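Local coordinates for galactose-binding like protein (PDB 7M1A) that is a SusE-like protein with a galactose-binding-like domain that holds a calcium ion and probably recognises or helps degrade glycans, at residues Tyr83-Trp94 / Ile154-Asn165. Sequence-based numbering, arbitrary orientation.
Sequences YNDMSPRRYEVW and IRIKCLKNWSNN. With EDO (1,2-ethanediol), chain E.
Trp162 stands between Tyr83 and Arg89, a broad flat ring suited to packing on both faces. Over one face Tyr83 CA sits 3.4 Å from the centroid of the Trp162 five-membered ring, a CH-pi contact, and the Tyr83 ring turns its edge to the same indole. Across the opposite face the Arg89 guanidinium lies flat, planes 9° apart; its extended chain, CG anti to the backbone N (chi1 -180°), runs across the indole, bringing CD over the six-membered ring. Arg89 NH1 donates to a water that in turn donates to Asn161 O, while Trp162 NE1 finds its partner in Asn117 OD1. An alanine in place of Trp162 would probably leave the Arg89 guanidinium without its stacking surface and open a gap against Tyr83.

Trp162 N donates to Ser87 O at 2.9 Å, and Ser163 OG to Asp85 O at 2.7 Å. Asn161 OD1 accepts Ser163 N, forming an Asx turn, and Asn165 N from the other face of its amide. Lys160 O takes two donors, Arg89 N and Arg90 N, in a classic bulge. Beyond it, paired backbone bonds join Glu92 with Lys157 and Trp94 with Arg155. Glu92 OE1 receives Trp94 NE1 at 2.9 Å; a water links it to Lys157 NZ, bridging opposite charges 4.5 Å apart. Val93 and Ile156 face the other side, apolar and buried. The bulged antiparallel pairing joins strand 88-96 to strands 151-158 and 160-161, in a fold consistent with the beta-sandwich of galactose-binding-like domains.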
loop_
_atom_site.group_PDB
_atom_site.type_symbol
_atom_site.label_atom_id
_atom_site.label_comp_id
_atom_site.label_asym_id
_atom_site.label_seq_id
_atom_site.Cartn_x
_atom_site.Cartn_y
_atom_site.Cartn_z
ATOM N N TYR A 83 -14.710 -14.223 17.084
ATOM C CA TYR A 83 -15.071 -13.521 18.307
ATOM C C TYR A 83 -13.923 -13.565 19.323
ATOM O O TYR A 83 -14.129 -13.797 20.549
ATOM C CB TYR A 83 -16.338 -14.143 18.929
ATOM C CG TYR A 83 -17.381 -14.476 17.908
ATOM C CD1 TYR A 83 -18.239 -13.505 17.378
ATOM C CD2 TYR A 83 -17.493 -15.775 17.426
ATOM C CE1 TYR A 83 -19.197 -13.828 16.404
ATOM C CE2 TYR A 83 -18.434 -16.101 16.446
ATOM C CZ TYR A 83 -19.273 -15.142 15.932
ATOM O OH TYR A 83 -20.225 -15.431 15.021
ATOM N N ASN A 84 -12.686 -13.360 18.805
ATOM C CA ASN A 84 -11.515 -13.536 19.657
ATOM C C ASN A 84 -10.380 -12.743 18.992
ATOM O O ASN A 84 -10.511 -12.175 17.899
ATOM C CB ASN A 84 -11.204 -15.048 19.767
ATOM C CG ASN A 84 -10.553 -15.420 21.094
ATOM O OD1 ASN A 84 -9.856 -14.601 21.699
ATOM N ND2 ASN A 84 -10.806 -16.642 21.556
ATOM N N ASP A 85 -9.203 -12.751 19.616
ATOM C CA ASP A 85 -7.990 -12.215 19.017
ATOM C C ASP A 85 -8.238 -10.715 18.712
ATOM O O ASP A 85 -8.933 -10.036 19.481
ATOM C CB ASP A 85 -7.520 -13.098 17.841
ATOM C CG ASP A 85 -6.036 -12.910 17.547
ATOM O OD1 ASP A 85 -5.647 -11.987 16.769
ATOM O OD2 ASP A 85 -5.248 -13.644 18.127
HETATM N N MSE A 86 -7.667 -10.206 17.609
HETATM C CA MSE A 86 -7.829 -8.798 17.283
HETATM C C MSE A 86 -8.975 -8.624 16.270
HETATM O O MSE A 86 -9.070 -7.586 15.583
HETATM C CB MSE A 86 -6.550 -8.139 16.770
HETATM C CG MSE A 86 -5.334 -8.378 17.637
HETATM SE SE MSE A 86 -5.538 -7.872 19.516
HETATM C CE MSE A 86 -5.053 -9.584 20.323
ATOM N N SER A 87 -9.851 -9.618 16.135
ATOM C CA SER A 87 -10.978 -9.507 15.230
ATOM C C SER A 87 -11.876 -8.356 15.671
ATOM O O SER A 87 -12.124 -8.116 16.866
ATOM C CB SER A 87 -11.746 -10.784 15.249
ATOM O OG SER A 87 -10.925 -11.861 14.776
ATOM N N PRO A 88 -12.439 -7.588 14.720
ATOM C CA PRO A 88 -13.206 -6.383 15.127
ATOM C C PRO A 88 -14.532 -6.771 15.782
ATOM O O PRO A 88 -15.206 -7.757 15.409
ATOM C CB PRO A 88 -13.403 -5.663 13.764
ATOM C CG PRO A 88 -13.395 -6.800 12.749
ATOM C CD PRO A 88 -12.354 -7.782 13.253
ATOM N N ARG A 89 -14.907 -5.961 16.791
ATOM C CA ARG A 89 -16.213 -6.160 17.452
ATOM C C ARG A 89 -17.105 -4.941 17.215
ATOM O O ARG A 89 -18.255 -5.095 16.804
ATOM C CB ARG A 89 -16.028 -6.434 18.952
ATOM C CG ARG A 89 -17.350 -6.645 19.668
ATOM C CD ARG A 89 -17.117 -7.069 21.114
ATOM N NE ARG A 89 -18.393 -7.359 21.776
ATOM C CZ ARG A 89 -18.491 -7.714 23.055
ATOM N NH1 ARG A 89 -17.389 -7.758 23.798
ATOM N NH2 ARG A 89 -19.662 -8.095 23.552
ATOM N N ARG A 90 -16.608 -3.716 17.470
ATOM C CA ARG A 90 -17.345 -2.511 17.092
ATOM C C ARG A 90 -16.472 -1.672 16.167
ATOM O O ARG A 90 -15.298 -1.466 16.483
ATOM C CB ARG A 90 -17.598 -1.668 18.345
ATOM C CG ARG A 90 -18.710 -2.264 19.210
ATOM C CD ARG A 90 -20.090 -1.908 18.645
ATOM N NE ARG A 90 -20.302 -0.451 18.695
ATOM C CZ ARG A 90 -20.289 0.509 17.718
ATOM N NH1 ARG A 90 -20.091 0.276 16.406
ATOM N NH2 ARG A 90 -20.452 1.761 18.121
ATOM N N TYR A 91 -17.014 -1.335 15.000
ATOM C CA TYR A 91 -16.180 -0.665 14.004
ATOM C C TYR A 91 -17.076 0.148 13.094
ATOM O O TYR A 91 -18.293 0.034 13.169
ATOM C CB TYR A 91 -15.325 -1.686 13.202
ATOM C CG TYR A 91 -16.068 -2.776 12.456
ATOM C CD1 TYR A 91 -16.588 -3.903 13.109
ATOM C CD2 TYR A 91 -16.210 -2.682 11.074
ATOM C CE1 TYR A 91 -17.205 -4.911 12.371
ATOM C CE2 TYR A 91 -16.825 -3.701 10.346
ATOM C CZ TYR A 91 -17.321 -4.823 10.994
ATOM O OH TYR A 91 -17.924 -5.826 10.276
ATOM N N GLU A 92 -16.439 1.033 12.319
ATOM C CA GLU A 92 -17.220 1.933 11.498
ATOM C C GLU A 92 -16.678 1.947 10.069
ATOM O O GLU A 92 -15.464 1.780 9.865
ATOM C CB GLU A 92 -17.160 3.380 12.006
ATOM C CG GLU A 92 -17.801 3.540 13.378
ATOM C CD GLU A 92 -17.502 4.860 14.054
ATOM O OE1 GLU A 92 -16.662 5.636 13.573
ATOM O OE2 GLU A 92 -18.222 5.136 14.982
ATOM N N VAL A 93 -17.558 2.164 9.078
ATOM C CA VAL A 93 -17.141 2.357 7.690
ATOM C C VAL A 93 -17.450 3.780 7.305
ATOM O O VAL A 93 -18.607 4.206 7.482
ATOM C CB VAL A 93 -17.834 1.343 6.721
ATOM C CG1 VAL A 93 -17.266 1.463 5.316
ATOM C CG2 VAL A 93 -17.715 -0.059 7.279
ATOM N N TRP A 94 -16.471 4.499 6.744
ATOM C CA TRP A 94 -16.609 5.917 6.386
ATOM C C TRP A 94 -16.240 6.043 4.905
ATOM O O TRP A 94 -15.505 5.212 4.326
ATOM C CB TRP A 94 -15.676 6.855 7.194
ATOM C CG TRP A 94 -15.958 6.932 8.646
ATOM C CD1 TRP A 94 -15.953 5.897 9.572
ATOM C CD2 TRP A 94 -16.355 8.107 9.365
ATOM N NE1 TRP A 94 -16.159 6.431 10.877
ATOM C CE2 TRP A 94 -16.460 7.772 10.738
ATOM C CE3 TRP A 94 -16.674 9.401 8.925
ATOM C CZ2 TRP A 94 -16.846 8.754 11.679
ATOM C CZ3 TRP A 94 -16.983 10.393 9.867
ATOM C CH2 TRP A 94 -17.053 10.050 11.226
ATOM N N ILE A 154 -12.676 4.929 1.044
ATOM C CA ILE A 154 -13.246 4.307 2.242
ATOM C C ILE A 154 -12.248 4.357 3.378
ATOM O O ILE A 154 -11.040 4.228 3.173
ATOM C CB ILE A 154 -13.600 2.839 1.964
ATOM C CG1 ILE A 154 -14.694 2.740 0.879
ATOM C CG2 ILE A 154 -14.092 2.113 3.231
ATOM C CD1 ILE A 154 -16.057 3.229 1.256
ATOM N N ARG A 155 -12.743 4.529 4.607
ATOM C CA ARG A 155 -11.957 4.290 5.805
ATOM C C ARG A 155 -12.682 3.262 6.678
ATOM O O ARG A 155 -13.932 3.283 6.810
ATOM C CB ARG A 155 -11.651 5.545 6.615
ATOM C CG ARG A 155 -10.543 6.335 5.983
ATOM C CD ARG A 155 -10.437 7.681 6.704
ATOM N NE ARG A 155 -8.966 7.823 6.915
ATOM C CZ ARG A 155 -8.461 8.803 7.640
ATOM N NH1 ARG A 155 -9.252 9.749 8.166
ATOM N NH2 ARG A 155 -7.163 8.863 7.921
ATOM N N ILE A 156 -11.885 2.415 7.333
ATOM C CA ILE A 156 -12.430 1.566 8.404
ATOM C C ILE A 156 -11.754 1.966 9.713
ATOM O O ILE A 156 -10.547 2.190 9.776
ATOM C CB ILE A 156 -12.272 0.086 8.059
ATOM C CG1 ILE A 156 -13.280 -0.234 6.913
ATOM C CG2 ILE A 156 -12.527 -0.823 9.268
ATOM C CD1 ILE A 156 -13.187 -1.634 6.353
ATOM N N LYS A 157 -12.599 2.223 10.745
ATOM C CA LYS A 157 -12.139 2.567 12.092
ATOM C C LYS A 157 -12.540 1.441 13.066
ATOM O O LYS A 157 -13.716 1.111 13.159
ATOM C CB LYS A 157 -12.760 3.913 12.471
ATOM C CG LYS A 157 -12.398 4.440 13.867
ATOM C CD LYS A 157 -13.271 5.708 14.275
ATOM C CE LYS A 157 -12.656 6.354 15.494
ATOM N NZ LYS A 157 -13.363 7.585 15.932
ATOM N N CYS A 158 -11.554 0.889 13.805
ATOM C CA CYS A 158 -11.834 -0.175 14.769
ATOM C C CYS A 158 -11.978 0.442 16.160
ATOM O O CYS A 158 -10.965 0.802 16.794
ATOM C CB CYS A 158 -10.727 -1.230 14.736
ATOM S SG CYS A 158 -11.320 -2.627 15.730
ATOM N N LEU A 159 -13.241 0.597 16.628
ATOM C CA LEU A 159 -13.461 1.158 17.958
ATOM C C LEU A 159 -13.091 0.170 19.064
ATOM O O LEU A 159 -12.616 0.576 20.121
ATOM C CB LEU A 159 -14.917 1.532 18.149
ATOM C CG LEU A 159 -15.508 2.495 17.136
ATOM C CD1 LEU A 159 -17.032 2.627 17.334
ATOM C CD2 LEU A 159 -14.864 3.871 17.253
ATOM N N LYS A 160 -13.329 -1.133 18.842
ATOM C CA LYS A 160 -13.024 -2.149 19.842
ATOM C C LYS A 160 -12.961 -3.490 19.162
ATOM O O LYS A 160 -13.861 -3.788 18.339
ATOM C CB LYS A 160 -14.074 -2.141 20.987
ATOM C CG LYS A 160 -13.779 -2.986 22.232
ATOM C CD LYS A 160 -14.979 -2.982 23.207
ATOM C CE LYS A 160 -15.003 -1.751 24.105
ATOM N NZ LYS A 160 -13.635 -1.319 24.512
ATOM N N ASN A 161 -11.942 -4.269 19.513
ATOM C CA ASN A 161 -11.905 -5.632 19.015
ATOM C C ASN A 161 -12.298 -6.623 20.111
ATOM O O ASN A 161 -12.669 -6.242 21.211
ATOM C CB ASN A 161 -10.533 -6.017 18.438
ATOM C CG ASN A 161 -9.403 -5.897 19.436
ATOM O OD1 ASN A 161 -9.584 -6.183 20.650
ATOM N ND2 ASN A 161 -8.235 -5.465 18.993
ATOM N N TRP A 162 -12.241 -7.914 19.799
ATOM C CA TRP A 162 -12.712 -8.930 20.759
ATOM C C TRP A 162 -11.764 -9.127 21.938
ATOM O O TRP A 162 -12.124 -9.885 22.848
ATOM C CB TRP A 162 -12.982 -10.253 20.003
ATOM C CG TRP A 162 -14.328 -10.275 19.347
ATOM C CD1 TRP A 162 -14.658 -9.980 18.028
ATOM C CD2 TRP A 162 -15.570 -10.456 20.051
ATOM N NE1 TRP A 162 -16.029 -10.024 17.874
ATOM C CE2 TRP A 162 -16.603 -10.312 19.107
ATOM C CE3 TRP A 162 -15.898 -10.709 21.407
ATOM C CZ2 TRP A 162 -17.951 -10.448 19.459
ATOM C CZ3 TRP A 162 -17.232 -10.835 21.761
ATOM C CH2 TRP A 162 -18.246 -10.699 20.790
ATOM N N SER A 163 -10.556 -8.530 21.910
ATOM C CA SER A 163 -9.642 -8.502 23.060
ATOM C C SER A 163 -9.706 -7.127 23.752
ATOM O O SER A 163 -8.876 -6.852 24.613
ATOM C CB SER A 163 -8.225 -8.833 22.551
ATOM O OG SER A 163 -8.223 -10.175 22.069
ATOM N N ASN A 164 -10.738 -6.339 23.460
ATOM C CA ASN A 164 -10.970 -5.092 24.191
ATOM C C ASN A 164 -9.871 -4.041 23.930
ATOM O O ASN A 164 -9.620 -3.151 24.764
ATOM C CB ASN A 164 -11.180 -5.297 25.704
ATOM C CG ASN A 164 -11.846 -4.093 26.335
ATOM O OD1 ASN A 164 -12.686 -3.446 25.705
ATOM N ND2 ASN A 164 -11.514 -3.800 27.586
ATOM N N ASN A 165 -9.316 -4.031 22.715
ATOM C CA ASN A 165 -8.396 -2.957 22.361
ATOM C C ASN A 165 -8.679 -2.458 20.932
ATOM O O ASN A 165 -9.699 -2.769 20.311
ATOM C CB ASN A 165 -6.923 -3.277 22.683
ATOM C CG ASN A 165 -6.365 -4.419 21.827
ATOM O OD1 ASN A 165 -6.181 -4.287 20.621
ATOM N ND2 ASN A 165 -6.059 -5.578 22.434
HETATM C C1 EDO E . -2.463 -11.699 17.686
HETATM O O1 EDO E . -3.244 -11.790 16.521
HETATM C C2 EDO E . -2.251 -13.060 18.313
HETATM O O2 EDO E . -1.987 -13.835 17.208
HETATM O O HOH W 1 -14.534 -6.972 23.380
HETATM O O HOH W 2 -16.077 7.482 15.315
#